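Local structure of ribosome inactivating type 1 protein (Iris hollandica, 3MVG) at residues His34-Leu39 and Ala245-Trp250; Pro190-Ile195 and Val224-Thr229; Gln198-Thr203 and Val220-Ser225. The protein belongs to the type 1 ribosome-inactivating proteins, single-chain members of a family that combines a mixed beta sheet with a largely helical remainder. All blocks are in the same frame, centred on the assembly; numbering follows the deposited sequence.

Contact 1 of 3, residues His34-Leu39 and Ala245-Trp250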
ATOM      1  N   HIS A  34       8.240  11.326  14.299  1.00 11.42           N
ATOM      2  CA  HIS A  34       6.983  10.561  14.358  1.00 11.68           C
ATOM      3  C   HIS A  34       7.006   9.334  13.445  1.00 10.91           C
ATOM      4  O   HIS A  34       6.024   9.027  12.760  1.00 10.99           O
ATOM      5  CB  HIS A  34       5.777  11.441  14.041  1.00 12.67           C
ATOM      6  CG  HIS A  34       5.552  12.529  15.041  1.00 14.12           C
ATOM      7  ND1 HIS A  34       5.045  12.279  16.299  1.00 16.32           N
ATOM      8  CD2 HIS A  34       5.764  13.864  14.973  1.00 14.27           C
ATOM      9  CE1 HIS A  34       4.953  13.419  16.962  1.00 16.16           C
ATOM     10  NE2 HIS A  34       5.386  14.394  16.184  1.00 16.56           N
ATOM     11  N   ASP A  35       8.152   8.654  13.437  1.00 10.43           N
ATOM     12  CA  ASP A  35       8.354   7.412  12.681  1.00 10.30           C
ATOM     13  C   ASP A  35       8.337   7.583  11.164  1.00 10.17           C
ATOM     14  O   ASP A  35       8.116   6.612  10.430  1.00 10.60           O
ATOM     15  CB  ASP A  35       7.413   6.299  13.161  1.00 10.82           C
ATOM     16  CG  ASP A  35       7.738   5.848  14.561  1.00 11.03           C
ATOM     17  OD1 ASP A  35       8.927   5.892  14.946  1.00 12.84           O
ATOM     18  OD2 ASP A  35       6.807   5.453  15.283  1.00 12.72           O
ATOM     19  N   ILE A  36       8.568   8.816  10.714  0.50 10.05           N
ATOM     20  CA  ILE A  36       8.757   9.119   9.305  0.50 10.14           C
ATOM     21  C   ILE A  36      10.171   9.682   9.136  0.50  9.98           C
ATOM     22  O   ILE A  36      10.595  10.543   9.915  0.50 10.12           O
ATOM     23  CB  ILE A  36       7.717  10.133   8.781  0.50 10.33           C
ATOM     24  CG1 ILE A  36       6.300   9.719   9.188  0.50 11.03           C
ATOM     25  CG2 ILE A  36       7.831  10.277   7.261  0.50 10.28           C
ATOM     26  CD1 ILE A  36       5.245  10.716   8.792  0.50 11.23           C
ATOM     27  N   PRO A  37      10.921   9.182   8.139  1.00  9.79           N
ATOM     28  CA  PRO A  37      12.266   9.712   7.908  1.00 10.03           C
ATOM     29  C   PRO A  37      12.276  11.193   7.553  1.00  9.91           C
ATOM     30  O   PRO A  37      11.459  11.661   6.752  1.00  9.84           O
ATOM     31  CB  PRO A  37      12.759   8.906   6.707  1.00 10.25           C
ATOM     32  CG  PRO A  37      12.023   7.624   6.799  1.00 10.82           C
ATOM     33  CD  PRO A  37      10.656   7.998   7.294  1.00 10.25           C
ATOM     34  N   LEU A  38      13.217  11.910   8.154  1.00  9.67           N
ATOM     35  CA  LEU A  38      13.444  13.312   7.858  1.00  9.94           C
ATOM     36  C   LEU A  38      14.542  13.422   6.816  1.00  9.81           C
ATOM     37  O   LEU A  38      15.619  12.845   6.978  1.00  9.65           O
ATOM     38  CB  LEU A  38      13.874  14.033   9.136  1.00 10.77           C
ATOM     39  CG  LEU A  38      14.048  15.555   9.089  1.00 10.90           C
ATOM     40  CD1 LEU A  38      12.729  16.240   8.804  1.00 11.56           C
ATOM     41  CD2 LEU A  38      14.620  16.040  10.416  1.00 11.82           C
ATOM     42  N   LEU A  39      14.273  14.142   5.735  1.00  9.85           N
ATOM     43  CA  LEU A  39      15.285  14.340   4.705  1.00  9.52           C
ATOM     44  C   LEU A  39      16.376  15.289   5.214  1.00  9.99           C
ATOM     45  O   LEU A  39      16.155  16.047   6.176  1.00  9.98           O
ATOM     46  CB  LEU A  39      14.635  14.845   3.414  1.00 10.00           C
ATOM     47  CG  LEU A  39      13.744  13.803   2.719  1.00  9.21           C
ATOM     48  CD1 LEU A  39      13.058  14.419   1.532  1.00 10.14           C
ATOM     49  CD2 LEU A  39      14.530  12.551   2.284  1.00 10.03           C
ATOM     50  N   ALA A 245       5.894   9.337   3.783  1.00  8.76           N
ATOM     51  CA  ALA A 245       6.993   8.394   3.973  1.00  8.44           C
ATOM     52  C   ALA A 245       8.364   9.029   4.029  1.00  8.45           C
ATOM     53  O   ALA A 245       9.342   8.360   4.354  1.00  8.58           O
ATOM     54  CB  ALA A 245       6.957   7.315   2.885  1.00  9.21           C
ATOM     55  N   LEU A 246       8.433  10.307   3.670  1.00  8.69           N
ATOM     56  CA  LEU A 246       9.638  11.129   3.772  1.00  8.90           C
ATOM     57  C   LEU A 246       9.179  12.528   4.117  1.00  8.99           C
ATOM     58  O   LEU A 246       8.145  12.972   3.609  1.00  9.41           O
ATOM     59  CB  LEU A 246      10.396  11.196   2.441  1.00  9.13           C
ATOM     60  CG  LEU A 246      10.927   9.901   1.833  1.00  8.63           C
ATOM     61  CD1 LEU A 246      11.432  10.157   0.428  1.00 10.44           C
ATOM     62  CD2 LEU A 246      12.024   9.320   2.707  1.00 10.22           C
ATOM     63  N   LEU A 247       9.949  13.222   4.950  1.00  9.51           N
ATOM     64  CA  LEU A 247       9.602  14.585   5.346  1.00  9.50           C
ATOM     65  C   LEU A 247      10.586  15.593   4.796  1.00  9.48           C
ATOM     66  O   LEU A 247      11.796  15.473   5.012  1.00  9.66           O
ATOM     67  CB  LEU A 247       9.575  14.729   6.870  1.00  9.98           C
ATOM     68  CG  LEU A 247       8.681  13.795   7.666  1.00  9.96           C
ATOM     69  CD1 LEU A 247       8.978  13.978   9.137  1.00 11.53           C
ATOM     70  CD2 LEU A 247       7.215  14.017   7.379  1.00 11.65           C
ATOM     71  N   LEU A 248      10.063  16.604   4.100  1.00  9.76           N
ATOM     72  CA  LEU A 248      10.870  17.769   3.735  1.00 10.14           C
ATOM     73  C   LEU A 248      11.240  18.519   5.016  1.00 10.52           C
ATOM     74  O   LEU A 248      10.347  18.956   5.746  1.00 10.93           O
ATOM     75  CB  LEU A 248      10.087  18.685   2.793  1.00 10.78           C
ATOM     76  CG  LEU A 248      10.842  19.917   2.295  1.00 10.98           C
ATOM     77  CD1 LEU A 248      11.998  19.515   1.378  1.00 11.95           C
ATOM     78  CD2 LEU A 248       9.884  20.832   1.568  1.00 12.60           C
ATOM     79  N   ARG A 249      12.531  18.660   5.296  1.00 10.91           N
ATOM     80  CA  ARG A 249      12.956  19.289   6.550  1.00 12.06           C
ATOM     81  C   ARG A 249      12.502  20.745   6.596  1.00 13.47           C
ATOM     82  O   ARG A 249      12.736  21.519   5.660  1.00 13.15           O
ATOM     83  CB  ARG A 249      14.466  19.164   6.741  1.00 11.87           C
ATOM     84  CG  ARG A 249      14.967  19.654   8.106  1.00 11.90           C
ATOM     85  CD  ARG A 249      16.460  19.448   8.268  1.00 11.98           C
ATOM     86  NE  ARG A 249      16.786  18.023   8.239  1.00 11.59           N
ATOM     87  CZ  ARG A 249      17.781  17.448   8.901  1.00 12.35           C
ATOM     88  NH1 ARG A 249      18.609  18.173   9.651  1.00 15.54           N
ATOM     89  NH2 ARG A 249      17.955  16.136   8.809  1.00 13.33           N
ATOM     90  N   TRP A 250      11.842  21.094   7.696  1.00 15.43           N
ATOM     91  CA  TRP A 250      11.309  22.438   7.900  1.00 18.62           C
ATOM     92  C   TRP A 250      12.371  23.356   8.512  1.00 20.63           C
ATOM     93  O   TRP A 250      12.972  23.014   9.525  1.00 22.06           O
ATOM     94  CB  TRP A 250      10.063  22.368   8.789  1.00 18.92           C
ATOM     95  CG  TRP A 250       9.425  23.703   9.076  1.00 20.78           C
ATOM     96  CD1 TRP A 250       8.907  24.577   8.165  1.00 22.24           C
ATOM     97  CD2 TRP A 250       9.228  24.301  10.363  1.00 23.75           C
ATOM     98  NE1 TRP A 250       8.407  25.689   8.804  1.00 23.52           N
ATOM     99  CE2 TRP A 250       8.590  25.543  10.153  1.00 24.27           C
ATOM    100  CE3 TRP A 250       9.536  23.910  11.674  1.00 25.31           C
ATOM    101  CZ2 TRP A 250       8.253  26.403  11.206  1.00 25.75           C
ATOM    102  CZ3 TRP A 250       9.195  24.764  12.722  1.00 26.40           C
ATOM    103  CH2 TRP A 250       8.564  25.997  12.479  1.00 26.51           C
TER

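Contact 2 of 3, residues Pro190-Ile195 and Val224-Thr229. Unlike the reference sequence in segment 190-195: R191 (reference Ser).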
ATOM      1  N   PRO A 190      -3.256   9.247 -12.590  1.00 15.84           N
ATOM      2  CA  PRO A 190      -3.410   9.792 -11.245  1.00 16.70           C
ATOM      3  C   PRO A 190      -4.675  10.621 -11.134  1.00 17.69           C
ATOM      4  O   PRO A 190      -4.966  11.438 -12.010  1.00 18.25           O
ATOM      5  CB  PRO A 190      -2.161  10.655 -11.061  1.00 16.40           C
ATOM      6  CG  PRO A 190      -1.751  11.024 -12.436  1.00 15.01           C
ATOM      7  CD  PRO A 190      -2.087   9.824 -13.280  1.00 15.30           C
ATOM      8  N   ARG A 191      -5.419  10.366 -10.063  1.00 18.62           N
ATOM      9  CA  ARG A 191      -6.682  11.027  -9.789  1.00 19.14           C
ATOM     10  C   ARG A 191      -6.427  12.437  -9.235  1.00 18.87           C
ATOM     11  O   ARG A 191      -5.292  12.780  -8.889  1.00 18.57           O
ATOM     12  CB  ARG A 191      -7.489  10.173  -8.802  1.00 19.90           C
ATOM     13  CG  ARG A 191      -6.825  10.048  -7.444  1.00 20.21           C
ATOM     14  CD  ARG A 191      -7.466   9.037  -6.502  1.00 25.09           C
ATOM     15  NE  ARG A 191      -6.880   7.706  -6.624  1.00 27.88           N
ATOM     16  CZ  ARG A 191      -7.406   6.711  -7.334  1.00 28.15           C
ATOM     17  NH1 ARG A 191      -8.534   6.884  -8.008  1.00 29.37           N
ATOM     18  NH2 ARG A 191      -6.794   5.546  -7.386  1.00 26.98           N
ATOM     19  N   VAL A 192      -7.475  13.257  -9.170  1.00 18.89           N
ATOM     20  CA  VAL A 192      -7.428  14.554  -8.493  1.00 18.74           C
ATOM     21  C   VAL A 192      -6.880  14.393  -7.063  1.00 17.26           C
ATOM     22  O   VAL A 192      -6.168  15.264  -6.545  1.00 16.91           O
ATOM     23  CB  VAL A 192      -8.836  15.220  -8.510  1.00 19.57           C
ATOM     24  CG1 VAL A 192      -8.946  16.352  -7.501  1.00 21.01           C
ATOM     25  CG2 VAL A 192      -9.165  15.711  -9.921  1.00 20.88           C
ATOM     26  N   GLY A 193      -7.207  13.260  -6.448  1.00 16.22           N
ATOM     27  CA  GLY A 193      -6.730  12.918  -5.115  1.00 15.73           C
ATOM     28  C   GLY A 193      -5.223  12.755  -5.055  1.00 15.51           C
ATOM     29  O   GLY A 193      -4.576  13.288  -4.161  1.00 15.97           O
ATOM     30  N   ILE A 194      -4.666  12.011  -6.006  0.50 15.34           N
ATOM     31  CA  ILE A 194      -3.225  11.771  -6.044  0.50 15.12           C
ATOM     32  C   ILE A 194      -2.484  13.072  -6.310  0.50 14.96           C
ATOM     33  O   ILE A 194      -1.462  13.358  -5.692  0.50 14.62           O
ATOM     34  CB  ILE A 194      -2.851  10.750  -7.134  0.50 15.34           C
ATOM     35  CG1 ILE A 194      -3.223   9.336  -6.691  0.50 15.93           C
ATOM     36  CG2 ILE A 194      -1.364  10.829  -7.447  0.50 15.93           C
ATOM     37  CD1 ILE A 194      -2.846   8.270  -7.694  0.50 16.23           C
ATOM     38  N   ILE A 195      -3.016  13.868  -7.227  0.50 14.77           N
ATOM     39  CA  ILE A 195      -2.401  15.141  -7.567  0.50 14.91           C
ATOM     40  C   ILE A 195      -2.381  16.115  -6.385  0.50 14.91           C
ATOM     41  O   ILE A 195      -1.391  16.815  -6.163  0.50 14.54           O
ATOM     42  CB  ILE A 195      -3.082  15.767  -8.795  0.50 15.04           C
ATOM     43  CG1 ILE A 195      -2.789  14.920 -10.033  0.50 15.58           C
ATOM     44  CG2 ILE A 195      -2.605  17.185  -9.016  0.50 15.22           C
ATOM     45  CD1 ILE A 195      -3.125  15.607 -11.321  0.50 17.05           C
ATOM     46  N   VAL A 224     -10.093  14.159  -2.360  1.00 18.48           N
ATOM     47  CA  VAL A 224     -10.053  12.748  -2.740  1.00 19.69           C
ATOM     48  C   VAL A 224     -10.675  12.565  -4.124  1.00 19.90           C
ATOM     49  O   VAL A 224     -10.506  11.525  -4.757  1.00 20.64           O
ATOM     50  CB  VAL A 224     -10.697  11.811  -1.687  1.00 19.82           C
ATOM     51  CG1 VAL A 224      -9.909  11.862  -0.380  1.00 20.57           C
ATOM     52  CG2 VAL A 224     -12.158  12.151  -1.449  1.00 21.14           C
ATOM     53  N   SER A 225     -11.389  13.597  -4.573  1.00 20.10           N
ATOM     54  CA  SER A 225     -12.013  13.666  -5.894  1.00 20.29           C
ATOM     55  C   SER A 225     -12.282  15.141  -6.168  1.00 20.55           C
ATOM     56  O   SER A 225     -11.939  15.993  -5.350  1.00 20.29           O
ATOM     57  CB  SER A 225     -13.324  12.882  -5.909  1.00 20.31           C
ATOM     58  OG  SER A 225     -14.246  13.450  -4.994  1.00 20.31           O
ATOM     59  N   VAL A 226     -12.902  15.453  -7.304  1.00 20.91           N
ATOM     60  CA  VAL A 226     -13.271  16.840  -7.595  1.00 21.47           C
ATOM     61  C   VAL A 226     -14.219  17.386  -6.518  1.00 21.02           C
ATOM     62  O   VAL A 226     -14.050  18.513  -6.047  1.00 21.23           O
ATOM     63  CB  VAL A 226     -13.903  16.989  -9.008  1.00 21.83           C
ATOM     64  CG1 VAL A 226     -14.294  18.438  -9.285  1.00 22.73           C
ATOM     65  CG2 VAL A 226     -12.944  16.492 -10.083  1.00 22.93           C
ATOM     66  N   GLN A 227     -15.181  16.562  -6.113  1.00 20.85           N
ATOM     67  CA  GLN A 227     -16.286  17.001  -5.252  1.00 20.84           C
ATOM     68  C   GLN A 227     -16.124  16.647  -3.772  1.00 20.17           C
ATOM     69  O   GLN A 227     -16.823  17.205  -2.923  1.00 20.73           O
ATOM     70  CB  GLN A 227     -17.615  16.419  -5.756  1.00 21.02           C
ATOM     71  CG  GLN A 227     -17.972  16.728  -7.217  1.00 22.47           C
ATOM     72  CD  GLN A 227     -18.375  18.174  -7.458  0.80 23.43           C
ATOM     73  OE1 GLN A 227     -18.707  18.914  -6.527  0.80 24.19           O
ATOM     74  NE2 GLN A 227     -18.358  18.581  -8.723  0.80 24.14           N
ATOM     75  N   GLN A 228     -15.226  15.715  -3.458  1.00 19.34           N
ATOM     76  CA  GLN A 228     -15.105  15.218  -2.084  1.00 18.54           C
ATOM     77  C   GLN A 228     -13.727  15.457  -1.485  1.00 18.04           C
ATOM     78  O   GLN A 228     -12.707  15.407  -2.185  1.00 17.58           O
ATOM     79  CB  GLN A 228     -15.476  13.734  -2.003  1.00 18.67           C
ATOM     80  CG  GLN A 228     -16.970  13.448  -2.179  1.00 20.08           C
ATOM     81  CD  GLN A 228     -17.404  13.302  -3.632  1.00 21.87           C
ATOM     82  OE1 GLN A 228     -16.673  12.763  -4.470  1.00 23.06           O
ATOM     83  NE2 GLN A 228     -18.619  13.754  -3.929  1.00 22.70           N
ATOM     84  N   THR A 229     -13.717  15.710  -0.179  1.00 17.13           N
ATOM     85  CA  THR A 229     -12.504  16.043   0.554  1.00 16.64           C
ATOM     86  C   THR A 229     -12.417  15.275   1.863  1.00 16.08           C
ATOM     87  O   THR A 229     -13.417  14.752   2.370  1.00 16.09           O
ATOM     88  CB  THR A 229     -12.456  17.547   0.900  1.00 16.55           C
ATOM     89  OG1 THR A 229     -13.679  17.930   1.539  1.00 17.63           O
ATOM     90  CG2 THR A 229     -12.239  18.397  -0.343  1.00 17.69           C
TER
HETATM   91  O   HOH W   1      -9.801  11.519  -7.240  1.00 40.27           O

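Contact 3 of 3, residues Gln198-Thr203 and Val220-Ser225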
ATOM      1  N   GLN A 198       0.296  15.052  -3.901  1.00 13.38           N
ATOM      2  CA  GLN A 198       1.597  15.518  -4.370  1.00 13.12           C
ATOM      3  C   GLN A 198       1.811  16.996  -4.053  1.00 12.88           C
ATOM      4  O   GLN A 198       2.874  17.388  -3.581  1.00 12.88           O
ATOM      5  CB  GLN A 198       1.749  15.293  -5.880  1.00 12.62           C
ATOM      6  CG  GLN A 198       1.747  13.835  -6.307  1.00 12.16           C
ATOM      7  CD  GLN A 198       1.651  13.675  -7.812  1.00 12.54           C
ATOM      8  OE1 GLN A 198       1.515  14.651  -8.549  1.00 16.13           O
ATOM      9  NE2 GLN A 198       1.724  12.443  -8.276  1.00 13.18           N
ATOM     10  N   THR A 199       0.786  17.811  -4.320  1.00 12.81           N
ATOM     11  CA  THR A 199       0.832  19.263  -4.088  1.00 14.26           C
ATOM     12  C   THR A 199       1.057  19.622  -2.617  1.00 13.41           C
ATOM     13  O   THR A 199       1.629  20.669  -2.307  1.00 14.25           O
ATOM     14  CB  THR A 199      -0.490  19.921  -4.584  1.00 14.97           C
ATOM     15  OG1 THR A 199      -0.710  19.583  -5.960  1.00 17.81           O
ATOM     16  CG2 THR A 199      -0.484  21.437  -4.420  1.00 17.59           C
ATOM     17  N   ASN A 200       0.612  18.745  -1.721  1.00 12.39           N
ATOM     18  CA  ASN A 200       0.624  19.025  -0.291  1.00 12.67           C
ATOM     19  C   ASN A 200       1.768  18.399   0.492  1.00 12.12           C
ATOM     20  O   ASN A 200       1.736  18.381   1.725  1.00 12.67           O
ATOM     21  CB  ASN A 200      -0.726  18.655   0.324  1.00 13.01           C
ATOM     22  CG  ASN A 200      -1.755  19.737   0.114  1.00 13.85           C
ATOM     23  OD1 ASN A 200      -1.761  20.744   0.833  1.00 16.20           O
ATOM     24  ND2 ASN A 200      -2.599  19.569  -0.895  1.00 14.36           N
ATOM     25  N   TRP A 201       2.792  17.921  -0.210  1.00 11.31           N
ATOM     26  CA  TRP A 201       3.901  17.258   0.466  1.00 11.27           C
ATOM     27  C   TRP A 201       4.629  18.157   1.456  1.00 11.04           C
ATOM     28  O   TRP A 201       4.863  17.753   2.592  1.00 11.03           O
ATOM     29  CB  TRP A 201       4.880  16.672  -0.540  1.00 10.39           C
ATOM     30  CG  TRP A 201       6.011  15.932   0.112  1.00 10.22           C
ATOM     31  CD1 TRP A 201       5.923  14.827   0.923  1.00 10.30           C
ATOM     32  CD2 TRP A 201       7.400  16.256   0.022  1.00  9.80           C
ATOM     33  NE1 TRP A 201       7.179  14.440   1.323  1.00  9.79           N
ATOM     34  CE2 TRP A 201       8.101  15.301   0.784  1.00  9.21           C
ATOM     35  CE3 TRP A 201       8.120  17.251  -0.651  1.00  9.75           C
ATOM     36  CZ2 TRP A 201       9.488  15.308   0.889  1.00  9.59           C
ATOM     37  CZ3 TRP A 201       9.490  17.263  -0.543  1.00 10.21           C
ATOM     38  CH2 TRP A 201      10.170  16.295   0.220  1.00 10.36           C
ATOM     39  N   GLN A 202       4.981  19.368   1.036  1.00 12.19           N
ATOM     40  CA  GLN A 202       5.649  20.297   1.944  1.00 12.78           C
ATOM     41  C   GLN A 202       4.754  20.644   3.141  1.00 12.97           C
ATOM     42  O   GLN A 202       5.203  20.608   4.290  1.00 12.75           O
ATOM     43  CB  GLN A 202       6.133  21.567   1.228  1.00 13.41           C
ATOM     44  CG  GLN A 202       6.597  22.637   2.216  1.00 15.29           C
ATOM     45  CD  GLN A 202       7.384  23.772   1.600  1.00 18.27           C
ATOM     46  OE1 GLN A 202       7.684  24.757   2.279  1.00 21.25           O
ATOM     47  NE2 GLN A 202       7.755  23.635   0.337  1.00 18.40           N
ATOM     48  N   THR A 203       3.483  20.934   2.869  1.00 13.22           N
ATOM     49  CA  THR A 203       2.542  21.299   3.918  1.00 14.03           C
ATOM     50  C   THR A 203       2.409  20.182   4.951  1.00 13.22           C
ATOM     51  O   THR A 203       2.493  20.432   6.159  1.00 13.47           O
ATOM     52  CB  THR A 203       1.175  21.678   3.324  1.00 14.26           C
ATOM     53  OG1 THR A 203       1.331  22.859   2.527  1.00 16.97           O
ATOM     54  CG2 THR A 203       0.148  21.946   4.413  1.00 16.15           C
ATOM     55  N   VAL A 220      -4.939  19.847   7.464  1.00 15.93           N
ATOM     56  CA  VAL A 220      -4.691  19.913   6.030  1.00 15.66           C
ATOM     57  C   VAL A 220      -5.855  19.277   5.274  1.00 15.51           C
ATOM     58  O   VAL A 220      -6.094  18.071   5.378  1.00 15.35           O
ATOM     59  CB  VAL A 220      -3.361  19.192   5.662  1.00 15.65           C
ATOM     60  CG1 VAL A 220      -3.093  19.284   4.160  1.00 15.65           C
ATOM     61  CG2 VAL A 220      -2.189  19.771   6.448  1.00 15.47           C
ATOM     62  N   LYS A 221      -6.579  20.089   4.510  1.00 15.50           N
ATOM     63  CA  LYS A 221      -7.650  19.566   3.672  1.00 15.80           C
ATOM     64  C   LYS A 221      -7.073  19.010   2.373  1.00 15.20           C
ATOM     65  O   LYS A 221      -6.258  19.658   1.719  1.00 15.82           O
ATOM     66  CB  LYS A 221      -8.681  20.653   3.373  1.00 16.44           C
ATOM     67  CG  LYS A 221      -9.886  20.153   2.584  1.00 17.73           C
ATOM     68  CD  LYS A 221     -10.840  21.284   2.203  1.00 21.24           C
ATOM     69  CE  LYS A 221     -10.222  22.236   1.185  1.00 24.05           C
ATOM     70  NZ  LYS A 221     -10.257  21.717  -0.201  1.00 26.70           N
ATOM     71  N   LEU A 222      -7.515  17.808   2.018  1.00 14.89           N
ATOM     72  CA  LEU A 222      -7.093  17.144   0.786  1.00 15.13           C
ATOM     73  C   LEU A 222      -8.290  16.736  -0.049  1.00 15.65           C
ATOM     74  O   LEU A 222      -9.276  16.225   0.476  1.00 15.62           O
ATOM     75  CB  LEU A 222      -6.271  15.889   1.095  1.00 15.34           C
ATOM     76  CG  LEU A 222      -4.923  16.037   1.798  1.00 14.30           C
ATOM     77  CD1 LEU A 222      -4.366  14.658   2.104  1.00 15.07           C
ATOM     78  CD2 LEU A 222      -3.937  16.832   0.961  1.00 15.85           C
ATOM     79  N   GLN A 223      -8.190  16.949  -1.355  1.00 16.08           N
ATOM     80  CA  GLN A 223      -9.168  16.397  -2.281  1.00 17.63           C
ATOM     81  C   GLN A 223      -8.990  14.895  -2.383  1.00 18.00           C
ATOM     82  O   GLN A 223      -7.861  14.405  -2.476  1.00 18.41           O
ATOM     83  CB  GLN A 223      -8.993  16.996  -3.676  1.00 18.14           C
ATOM     84  CG  GLN A 223      -9.113  18.502  -3.731  1.00 19.64           C
ATOM     85  CD  GLN A 223     -10.514  19.018  -3.439  1.00 20.91           C
ATOM     86  OE1 GLN A 223     -11.521  18.394  -3.794  1.00 22.75           O
ATOM     87  NE2 GLN A 223     -10.582  20.172  -2.798  1.00 21.59           N
ATOM     88  N   VAL A 224     -10.093  14.159  -2.360  1.00 18.48           N
ATOM     89  CA  VAL A 224     -10.053  12.748  -2.740  1.00 19.69           C
ATOM     90  C   VAL A 224     -10.675  12.565  -4.124  1.00 19.90           C
ATOM     91  O   VAL A 224     -10.506  11.525  -4.757  1.00 20.64           O
ATOM     92  CB  VAL A 224     -10.697  11.811  -1.687  1.00 19.82           C
ATOM     93  CG1 VAL A 224      -9.909  11.862  -0.380  1.00 20.57           C
ATOM     94  CG2 VAL A 224     -12.158  12.151  -1.449  1.00 21.14           C
ATOM     95  N   SER A 225     -11.389  13.597  -4.573  1.00 20.10           N
ATOM     96  CA  SER A 225     -12.013  13.666  -5.894  1.00 20.29           C
ATOM     97  C   SER A 225     -12.282  15.141  -6.168  1.00 20.55           C
ATOM     98  O   SER A 225     -11.939  15.993  -5.350  1.00 20.29           O
ATOM     99  CB  SER A 225     -13.324  12.882  -5.909  1.00 20.31           C
ATOM    100  OG  SER A 225     -14.246  13.450  -4.994  1.00 20.31           O
TER
HETATM  101  O   HOH W   2      -4.259  21.706   1.741  1.00 26.20           O

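Contact 1 of 3, residues His34-Leu39 and Ala245-Trp250
L247 and L39 lie side by side where two extended backbones run in roughly the same direction, 46° apart. L247 N donates to P37 O at 2.8 Å, and L39 N donates to L247 O at 2.9 Å. L38 sits between the two bonds, so this is a single parallel beta bridge, with the CA atoms of L38 and L247 4.8 Å apart. The L247 side chain crosses that of I36 at about a right angle, L247 CG touching I36 CG2 at 3.6 Å. L39 stays close to the backbone opposite: its CB is 3.3 Å from L247 O, while its CD2 meets the CD2 methyl of L246 at 4.1 Å. L38 serves the other end. With CG anti to the backbone N (chi1 -175°), its isobutyl group extends to R249, laying CD2 over one face of the guanidinium, 3.7 Å from R249 NE. A bend at chi3 (-64°) folds the arginine back, and R249 NE bonds L39 O at 2.9 Å, with NH2 adding a weak second bond to the same oxygen. The guanidinium thus has L39 O at its edge, tilted somewhat from the plane, and a methyl over one face; a bound sulfate lies near this side chain. D35, on the turn before strand 36-37, forms a salt bridge with R184 of the second subunit. L39 and L246 pack on L27 of helix 13-27, I36 rests on R239 of helix 235-240, and L248 bonds through its backbone to S205 and Q209 of helix 201-210.

Contact 2 of 3, residues Pro190-Ile195 and Val224-Thr229
V192 and V226 approach at a slant, and one methyl of each makes the apolar contact: V192 CG2 lies 3.9 Å from V226 CG2. In V192 the other methyl, CG1, is anti to the backbone N (chi1 164°) and settles against the backbone of the opposing loop, 3.7 Å from S225 O. The two branches thus touch successive loop residues, one a carbonyl and one a side chain. V224 and S225 turn their own side chains away, leaving backbone to face the helix. Across from them G193 has only hydrogens on its CA, which comes to 4.0 Å from V224 O. A water joins the same two residues, accepting from G193 N at 3.2 Å and donating to V224 O at 2.6 Å. G193 N belongs to the first turn of helix 192-199, where backbone N-H groups have no carbonyl of the helix to bond; R191 occupies the N-cap position. The opposing loop is the turn of a beta hairpin made by strands 215-223 and 229-234. Within it S225 OG accepts from Q228 N at 2.9 Å, an ST motif, and donates to Q228 OE1 at 2.6 Å from 42° above the carboxamide plane. Q228 O in turn receives V224 N and, at longer range, S225 N, both from one face of its plane. Those bonds brace the turn, whose V224 O and S225 O face the helix. The hairpin also meets the second subunit: V230 of that chain packs against V224 and S225, and Q228 of that chain bonds Q227 O and T229 N.

Contact 3 of 3, residues Gln198-Thr203 and Val220-Ser225
N200 presents one flat face of its carboxamide to two methyls of strand 215-223. L222 CD2 lies over that face, 3.6 Å from N200 ND2 and 3.7 Å from N200 CG, while V220 CG1 sits above the same face at its oxygen end, 3.9 Å from N200 OD1. Both torsions of the asparagine matter here: chi1 of -81° sends the amide out toward the strand, and chi2 of -79° turns its plane broadside to the methyls. The L222 side chain reaches in from the strand with CG anti to its own carbonyl carbon, running antiparallel to N200, and its CD2 branch does the touching. V220 divides its methyls between two partners. Its CG1, anti to the backbone N (chi1 -179°), serves N200, whereas V220 CG2 meets T203 CG2 at 3.8 Å. T203 turns its methyl, not its hydroxyl, to the valine, and the two side chains meet at a slant. N200 stands at the junction between helix 192-199 and helix 201-210; it holds the N-cap position of the second but makes no capping bond with its side chain. Instead N200 ND2 bonds D196 O, one turn back in the first helix. D196 also accepts Q223 N through OD1, so one residue ties both sides of the contact. A water lies 2.8 Å from N200 OD1 and 2.9 Å from K221 O, although other acceptors nearby make it doubtful that it serves both at once. The chemistry is therefore divided: the nitrogen bonds the preceding helix, the oxygen has a water within bonding distance, and the face meets methyl groups. Direct contact between junction and strand is probably mostly van der Waals, with D196, and possibly the water, supplying the directional bonds.

Overall arrangement
Along the chain, contact 1 joins a segment near the start to one near the end; contacts 2 and 3 fall in between. The latter two share V224 and S225, both use helix 192-199, and have centres 9 Å apart: the hairpin 215-223/229-234 is held against the start of this helix by its turn and against the junction with helix 201-210 by its strand. Contact 1 has its centre 16 Å from contact 3 and 24 Å from contact 2. It reaches contact 3 through W201, which bonds L246 O through NE1 and packs on L39 and L248. All three touch the second subunit, contact 1 through D35 and P37, so distant parts of the chain line the interface.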